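Avidin-related protein 2 (Gallus gallus, PDB 1WBI) binds biotin in a pocket at one end of each subunit's eight-stranded beta-barrel, as a tetrameric member of the avidin family. Local coordinates at residues W13-G18 with N119-Q124; S76-V81 with W98-A103. One frame throughout, in Å; residues are numbered along the deposited sequence. Where two conformers were deposited one is given.

Contact 1: residues W13-G18 with N119-Q124; sequences WDNDLG and NDFTRQ. With BTN (biotin), chain I.
The seam that closes the avidin beta-barrel, first strand against last, brings Trp13, Asp14 and Asn15 antiparallel to Arg123, Thr122 and Phe121, and runs into the biotin site. Asp14 and Thr122 form the hydrogen-bonded pair, Asp14 N to Thr122 O at 2.9 Å with a matching return bond. On the barrel-inner face Asn15 CB sits over the Phe121 ring, 3.6 Å from its centroid. With CG between the backbone N and the carbonyl carbon (chi1 77°), the Asn15 amide lies stacked on that of Asn119, their planes 13° apart. Both serve biotin: Asn15 ND2 gives a nearly straight bond to O3, and Asn119 OD1 accepts from N1. The Asn15 OD1 end takes Leu17 N in an Asx turn. In one of the two conformers modelled for Asp16, OD1 is gripped from opposite faces of its carboxylate, by Asn119 ND2 at 2.9 Å and by Asp120 N at 2.8 Å; the first of these bonds is likely to hold the Asn119 amide with its OD1 turned to the ligand. At the far end Trp13 CZ2 lies over one face of the Arg123 guanidinium, whose NE is salt-bridged to Glu92. On the outer face a water joins Asp14 OD2, Thr122 OG1 and Arg123 O, while Gln124 NE2 reaches Asp14 OD1 from above the carboxylate plane at 3.0 Å.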
loop_
_atom_site.group_PDB
_atom_site.type_symbol
_atom_site.label_atom_id
_atom_site.label_comp_id
_atom_site.label_asym_id
_atom_site.label_seq_id
_atom_site.Cartn_x
_atom_site.Cartn_y
_atom_site.Cartn_z
ATOM N N TRP A 13 -20.790 12.869 -0.590
ATOM C CA TRP A 13 -20.424 11.456 -0.526
ATOM C C TRP A 13 -20.162 11.036 0.929
ATOM O O TRP A 13 -19.531 11.791 1.658
ATOM C CB TRP A 13 -19.137 11.210 -1.353
ATOM C CG TRP A 13 -19.218 11.595 -2.787
ATOM C CD1 TRP A 13 -18.933 12.818 -3.343
ATOM C CD2 TRP A 13 -19.587 10.746 -3.877
ATOM N NE1 TRP A 13 -19.143 12.782 -4.688
ATOM C CE2 TRP A 13 -19.535 11.516 -5.047
ATOM C CE3 TRP A 13 -19.974 9.416 -3.968
ATOM C CZ2 TRP A 13 -19.843 10.978 -6.325
ATOM C CZ3 TRP A 13 -20.279 8.869 -5.222
ATOM C CH2 TRP A 13 -20.221 9.661 -6.380
ATOM N N ASP A 14 -20.625 9.845 1.304
ATOM C CA ASP A 14 -20.369 9.203 2.570
ATOM C C ASP A 14 -19.328 8.124 2.342
ATOM O O ASP A 14 -19.343 7.527 1.281
ATOM C CB ASP A 14 -21.641 8.394 3.035
ATOM C CG ASP A 14 -22.819 9.268 3.447
ATOM O OD1 ASP A 14 -22.625 10.161 4.286
ATOM O OD2 ASP A 14 -23.924 9.055 2.900
ATOM N N ASN A 15 -18.485 7.779 3.311
ATOM C CA ASN A 15 -17.723 6.531 3.218
ATOM C C ASN A 15 -17.946 5.589 4.352
ATOM O O ASN A 15 -18.695 5.921 5.321
ATOM C CB ASN A 15 -16.216 6.775 2.939
ATOM C CG ASN A 15 -15.404 7.220 4.158
ATOM O OD1 ASN A 15 -15.809 7.069 5.316
ATOM N ND2 ASN A 15 -14.233 7.767 3.881
ATOM N N ASP A 16 -17.313 4.419 4.250
ATOM C CA ASP A 16 -17.547 3.322 5.193
ATOM C C ASP A 16 -16.923 3.531 6.578
ATOM O O ASP A 16 -17.124 2.687 7.453
ATOM C CB ASP A 16 -17.043 2.017 4.599
ATOM C CG ASP A 16 -15.581 2.099 4.223
ATOM O OD1 ASP A 16 -15.246 2.910 3.314
ATOM O OD2 ASP A 16 -14.785 1.372 4.848
ATOM N N LEU A 17 -16.176 4.599 6.797
ATOM C CA LEU A 17 -15.749 4.956 8.147
ATOM C C LEU A 17 -16.616 6.045 8.744
ATOM O O LEU A 17 -16.339 6.505 9.843
ATOM C CB LEU A 17 -14.294 5.422 8.158
ATOM C CG LEU A 17 -13.277 4.334 7.869
ATOM C CD1 LEU A 17 -11.912 4.930 7.664
ATOM C CD2 LEU A 17 -13.195 3.257 8.983
ATOM N N GLY A 18 -17.689 6.455 8.069
ATOM C CA GLY A 18 -18.513 7.564 8.533
ATOM C C GLY A 18 -18.077 8.951 8.113
ATOM O O GLY A 18 -18.681 9.947 8.477
ATOM N N ASN A 119 -11.328 2.726 1.144
ATOM C CA ASN A 119 -12.626 3.280 1.484
ATOM C C ASN A 119 -13.536 3.158 0.292
ATOM O O ASN A 119 -13.128 3.425 -0.850
ATOM C CB ASN A 119 -12.570 4.751 1.859
ATOM C CG ASN A 119 -12.231 5.027 3.321
ATOM O OD1 ASN A 119 -11.355 5.801 3.568
ATOM N ND2 ASN A 119 -13.030 4.514 4.273
ATOM N N ASP A 120 -14.777 2.814 0.540
ATOM C CA ASP A 120 -15.820 2.883 -0.485
ATOM C C ASP A 120 -16.723 4.077 -0.175
ATOM O O ASP A 120 -17.145 4.265 0.997
ATOM C CB ASP A 120 -16.674 1.645 -0.480
ATOM C CG ASP A 120 -15.913 0.390 -0.930
ATOM O OD1 ASP A 120 -14.782 0.458 -1.407
ATOM O OD2 ASP A 120 -16.554 -0.671 -0.883
ATOM N N PHE A 121 -17.019 4.891 -1.173
ATOM C CA PHE A 121 -17.901 6.050 -1.019
ATOM C C PHE A 121 -19.168 5.844 -1.827
ATOM O O PHE A 121 -19.115 5.308 -2.947
ATOM C CB PHE A 121 -17.267 7.340 -1.517
ATOM C CG PHE A 121 -16.022 7.802 -0.758
ATOM C CD1 PHE A 121 -16.086 8.894 0.095
ATOM C CD2 PHE A 121 -14.800 7.167 -0.925
ATOM C CE1 PHE A 121 -14.956 9.373 0.729
ATOM C CE2 PHE A 121 -13.686 7.611 -0.294
ATOM C CZ PHE A 121 -13.745 8.726 0.559
ATOM N N THR A 122 -20.275 6.332 -1.293
ATOM C CA THR A 122 -21.563 6.373 -2.004
ATOM C C THR A 122 -22.123 7.776 -1.887
ATOM O O THR A 122 -21.759 8.548 -0.981
ATOM C CB THR A 122 -22.561 5.370 -1.443
ATOM O OG1 THR A 122 -22.628 5.530 -0.026
ATOM C CG2 THR A 122 -22.128 3.935 -1.772
ATOM N N ARG A 123 -23.027 8.121 -2.795
ATOM C CA ARG A 123 -23.565 9.478 -2.859
ATOM C C ARG A 123 -24.554 9.596 -1.721
ATOM O O ARG A 123 -25.281 8.654 -1.412
ATOM C CB ARG A 123 -24.213 9.753 -4.231
ATOM C CG ARG A 123 -24.331 11.214 -4.548
ATOM C CD ARG A 123 -24.904 11.463 -5.881
ATOM N NE ARG A 123 -23.958 11.321 -6.995
ATOM C CZ ARG A 123 -23.057 12.232 -7.331
ATOM N NH1 ARG A 123 -22.877 13.336 -6.613
ATOM N NH2 ARG A 123 -22.331 12.045 -8.403
ATOM N N GLN A 124 -24.553 10.740 -1.053
ATOM C CA GLN A 124 -25.500 10.934 0.026
ATOM C C GLN A 124 -26.910 10.941 -0.543
ATOM O O GLN A 124 -27.158 11.410 -1.658
ATOM C CB GLN A 124 -25.233 12.222 0.773
ATOM C CG GLN A 124 -23.950 12.225 1.562
ATOM C CD GLN A 124 -23.986 13.295 2.666
ATOM O OE1 GLN A 124 -24.705 14.274 2.542
ATOM N NE2 GLN A 124 -23.266 13.073 3.736
HETATM C C11 BTN I . -5.227 12.786 11.117
HETATM O O11 BTN I . -4.331 13.552 11.590
HETATM O O12 BTN I . -5.427 11.670 11.672
HETATM C C10 BTN I . -5.975 13.277 9.921
HETATM C C9 BTN I . -7.198 12.461 9.581
HETATM C C8 BTN I . -6.863 11.165 8.810
HETATM C C7 BTN I . -8.162 10.448 8.418
HETATM C C2 BTN I . -7.985 9.176 7.531
HETATM S S1 BTN I . -7.612 9.511 5.860
HETATM C C6 BTN I . -7.876 7.772 5.470
HETATM C C5 BTN I . -9.074 7.338 6.301
HETATM N N1 BTN I . -10.297 7.565 5.595
HETATM C C3 BTN I . -11.028 8.465 6.257
HETATM O O3 BTN I . -12.229 8.863 5.833
HETATM N N2 BTN I . -10.425 8.928 7.302
HETATM C C4 BTN I . -9.186 8.241 7.529
HETATM O O HOH W 1 -24.535 7.278 0.901
#

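Contact 2: residues S76-V81 with W98-A103; sequences STSVFV and WLQRLA. With BTN (biotin), chain I.
Phe80 and Trp98 lie side by side and form the tightly packed part of this contact, pointing the same way from a non-hydrogen-bonded pair. Trp98 CB covers one face of the Phe80 ring, 3.9 Å from its centroid, and CD1 comes to 3.7 Å from Phe80 CE1; the ring planes are inclined at 50°. Trp98 CG stands between the backbone N and the carbonyl carbon (chi1 56°), a torsion that lays the indole against biotin, whose C6 sits over the centre of one ring face, 3.3 Å from Trp98 CE2. Trp111 of a second subunit also packs on this indole. Replacing Trp98 by an alanine would probably take the aromatic floor from under biotin C6 and open a gap beside Phe80 CE1, while CB would still lie over the Phe80 ring. The two segments belong to the hairpin of strands 77-86 and 92-101 in the avidin barrel, and its inward face, with Ser78 and Gln100 next along, lines the ligand pocket. Ser78 OG, hydrogen-bonded to Trp71 NE1, lies 3.3 Å from biotin S1. On the other face Val79 CG2 meets Leu99 CB at 4.0 Å, and Val79 also packs on Phe80 of a third subunit. Toward the pocket mouth the hold becomes polar. In one of the two conformers modelled for Ser76, its OG lies in the amide plane of the extended Gln100 side chain, 3.0 Å from Gln100 NE2, and donates a hydrogen bond to Arg101 O from above the carbonyl plane; Thr77 N donates to the same oxygen. Gln100 OE1 accepts from Arg115 NH1, whereas Gln100 NE2 makes only a weak bond to the biotin carboxylate at O12. Beyond, the partly exposed Leu102 marks the loose end.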
loop_
_atom_site.group_PDB
_atom_site.type_symbol
_atom_site.label_atom_id
_atom_site.label_comp_id
_atom_site.label_asym_id
_atom_site.label_seq_id
_atom_site.Cartn_x
_atom_site.Cartn_y
_atom_site.Cartn_z
ATOM N N SER A 76 -0.432 16.034 9.086
ATOM C CA SER A 76 -0.624 14.939 8.124
ATOM C C SER A 76 -1.225 15.392 6.781
ATOM O O SER A 76 -1.888 16.438 6.696
ATOM C CB SER A 76 -1.582 13.896 8.753
ATOM O OG SER A 76 -1.875 12.758 7.929
ATOM N N THR A 77 -1.004 14.568 5.729
ATOM C CA THR A 77 -1.717 14.702 4.479
ATOM C C THR A 77 -2.160 13.303 4.071
ATOM O O THR A 77 -1.415 12.341 4.318
ATOM C CB THR A 77 -0.774 15.236 3.395
ATOM O OG1 THR A 77 -0.233 16.520 3.826
ATOM C CG2 THR A 77 -1.470 15.392 2.073
ATOM N N SER A 78 -3.336 13.200 3.495
ATOM C CA SER A 78 -3.796 11.932 2.901
ATOM C C SER A 78 -4.039 12.094 1.408
ATOM O O SER A 78 -4.366 13.164 0.959
ATOM C CB SER A 78 -5.078 11.442 3.542
ATOM O OG SER A 78 -4.831 11.066 4.903
ATOM N N VAL A 79 -3.866 10.997 0.658
ATOM C CA VAL A 79 -4.280 10.936 -0.738
ATOM C C VAL A 79 -5.136 9.709 -0.965
ATOM O O VAL A 79 -4.962 8.649 -0.301
ATOM C CB VAL A 79 -3.093 10.890 -1.707
ATOM C CG1 VAL A 79 -2.234 12.189 -1.662
ATOM C CG2 VAL A 79 -2.176 9.709 -1.386
ATOM N N PHE A 80 -6.135 9.887 -1.827
ATOM C CA PHE A 80 -7.079 8.848 -2.222
ATOM C C PHE A 80 -7.016 8.667 -3.720
ATOM O O PHE A 80 -6.981 9.645 -4.469
ATOM C CB PHE A 80 -8.513 9.279 -1.838
ATOM C CG PHE A 80 -8.805 9.368 -0.348
ATOM C CD1 PHE A 80 -9.519 8.386 0.265
ATOM C CD2 PHE A 80 -8.314 10.413 0.421
ATOM C CE1 PHE A 80 -9.809 8.479 1.652
ATOM C CE2 PHE A 80 -8.594 10.469 1.808
ATOM C CZ PHE A 80 -9.290 9.502 2.375
ATOM N N VAL A 81 -7.084 7.422 -4.191
ATOM C CA VAL A 81 -7.165 7.166 -5.649
ATOM C C VAL A 81 -8.156 6.068 -5.882
ATOM O O VAL A 81 -8.289 5.144 -5.075
ATOM C CB VAL A 81 -5.792 6.799 -6.221
ATOM C CG1 VAL A 81 -5.374 5.386 -5.893
ATOM C CG2 VAL A 81 -5.735 7.053 -7.704
ATOM N N TRP A 98 -6.119 4.490 -0.179
ATOM C CA TRP A 98 -5.522 5.699 0.342
ATOM C C TRP A 98 -4.211 5.441 1.015
ATOM O O TRP A 98 -3.923 4.318 1.486
ATOM C CB TRP A 98 -6.495 6.472 1.291
ATOM C CG TRP A 98 -7.042 5.712 2.470
ATOM C CD1 TRP A 98 -8.302 5.206 2.574
ATOM C CD2 TRP A 98 -6.378 5.403 3.698
ATOM N NE1 TRP A 98 -8.458 4.579 3.795
ATOM C CE2 TRP A 98 -7.294 4.715 4.510
ATOM C CE3 TRP A 98 -5.120 5.716 4.225
ATOM C CZ2 TRP A 98 -6.947 4.240 5.807
ATOM C CZ3 TRP A 98 -4.793 5.281 5.485
ATOM C CH2 TRP A 98 -5.713 4.546 6.281
ATOM N N LEU A 99 -3.436 6.522 1.082
ATOM C CA LEU A 99 -2.204 6.590 1.876
ATOM C C LEU A 99 -2.325 7.837 2.787
ATOM O O LEU A 99 -2.744 8.917 2.317
ATOM C CB LEU A 99 -0.961 6.750 0.988
ATOM C CG LEU A 99 -0.676 5.638 -0.015
ATOM C CD1 LEU A 99 0.469 6.082 -0.942
ATOM C CD2 LEU A 99 -0.306 4.404 0.650
ATOM N N GLN A 100 -1.998 7.653 4.062
ATOM C CA GLN A 100 -1.958 8.760 5.013
ATOM C C GLN A 100 -0.509 8.912 5.435
ATOM O O GLN A 100 0.092 7.994 5.962
ATOM C CB GLN A 100 -2.839 8.527 6.236
ATOM C CG GLN A 100 -2.726 9.709 7.188
ATOM C CD GLN A 100 -3.489 9.542 8.471
ATOM O OE1 GLN A 100 -4.037 8.485 8.723
ATOM N NE2 GLN A 100 -3.453 10.574 9.333
ATOM N N ARG A 101 0.052 10.093 5.185
ATOM C CA ARG A 101 1.378 10.461 5.607
ATOM C C ARG A 101 1.399 11.187 6.940
ATOM O O ARG A 101 0.762 12.229 7.094
ATOM C CB ARG A 101 2.056 11.352 4.552
ATOM C CG ARG A 101 3.429 11.890 4.983
ATOM C CD ARG A 101 4.463 10.833 4.960
ATOM N NE ARG A 101 5.672 11.181 5.648
ATOM C CZ ARG A 101 6.883 10.739 5.356
ATOM N NH1 ARG A 101 7.077 9.951 4.310
ATOM N NH2 ARG A 101 7.908 11.070 6.115
ATOM N N LEU A 102 2.163 10.649 7.876
ATOM C CA LEU A 102 2.426 11.321 9.150
ATOM C C LEU A 102 3.738 12.099 9.044
ATOM O O LEU A 102 4.656 11.746 8.288
ATOM C CB LEU A 102 2.540 10.318 10.293
ATOM C CG LEU A 102 1.271 9.511 10.574
ATOM C CD1 LEU A 102 1.560 8.387 11.556
ATOM C CD2 LEU A 102 0.204 10.426 11.112
ATOM N N ALA A 103 3.840 13.201 9.786
ATOM C CA ALA A 103 5.066 13.979 9.844
ATOM C C ALA A 103 6.016 13.391 10.874
ATOM O O ALA A 103 5.605 13.116 12.019
ATOM C CB ALA A 103 4.755 15.424 10.183
HETATM C C11 BTN I . -5.227 12.786 11.117
HETATM O O11 BTN I . -4.331 13.552 11.590
HETATM O O12 BTN I . -5.427 11.670 11.672
HETATM C C10 BTN I . -5.975 13.277 9.921
HETATM C C9 BTN I . -7.198 12.461 9.581
HETATM C C8 BTN I . -6.863 11.165 8.810
HETATM C C7 BTN I . -8.162 10.448 8.418
HETATM C C2 BTN I . -7.985 9.176 7.531
HETATM S S1 BTN I . -7.612 9.511 5.860
HETATM C C6 BTN I . -7.876 7.772 5.470
HETATM C C5 BTN I . -9.074 7.338 6.301
HETATM N N1 BTN I . -10.297 7.565 5.595
HETATM C C3 BTN I . -11.028 8.465 6.257
HETATM O O3 BTN I . -12.229 8.863 5.833
HETATM N N2 BTN I . -10.425 8.928 7.302
HETATM C C4 BTN I . -9.186 8.241 7.529
#

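In the fold
Contact 1 and contact 2 lie on opposite sides of the chain's centre, their centres about 17 Å apart, yet both hold the same biotin. The 13-18/119-124 pair meets the ureido end, while the 76-81/98-103 pair lines the sulfur-containing ring and follows the tail to the carboxylate. Strands 92-101 and 114-123 are neighbours in the barrel sheet, so the two contacts touch directly: Asn119 OD1 comes to 3.2 Å from Trp98 NE1 and 3.6 Å from Phe80 CE1, and Phe121 CZ packs 4.1 Å from Phe80 CE1. Tyr36 and Ser19 add further hydrogen bonds to the ligand, as do Ser74 and Asp42.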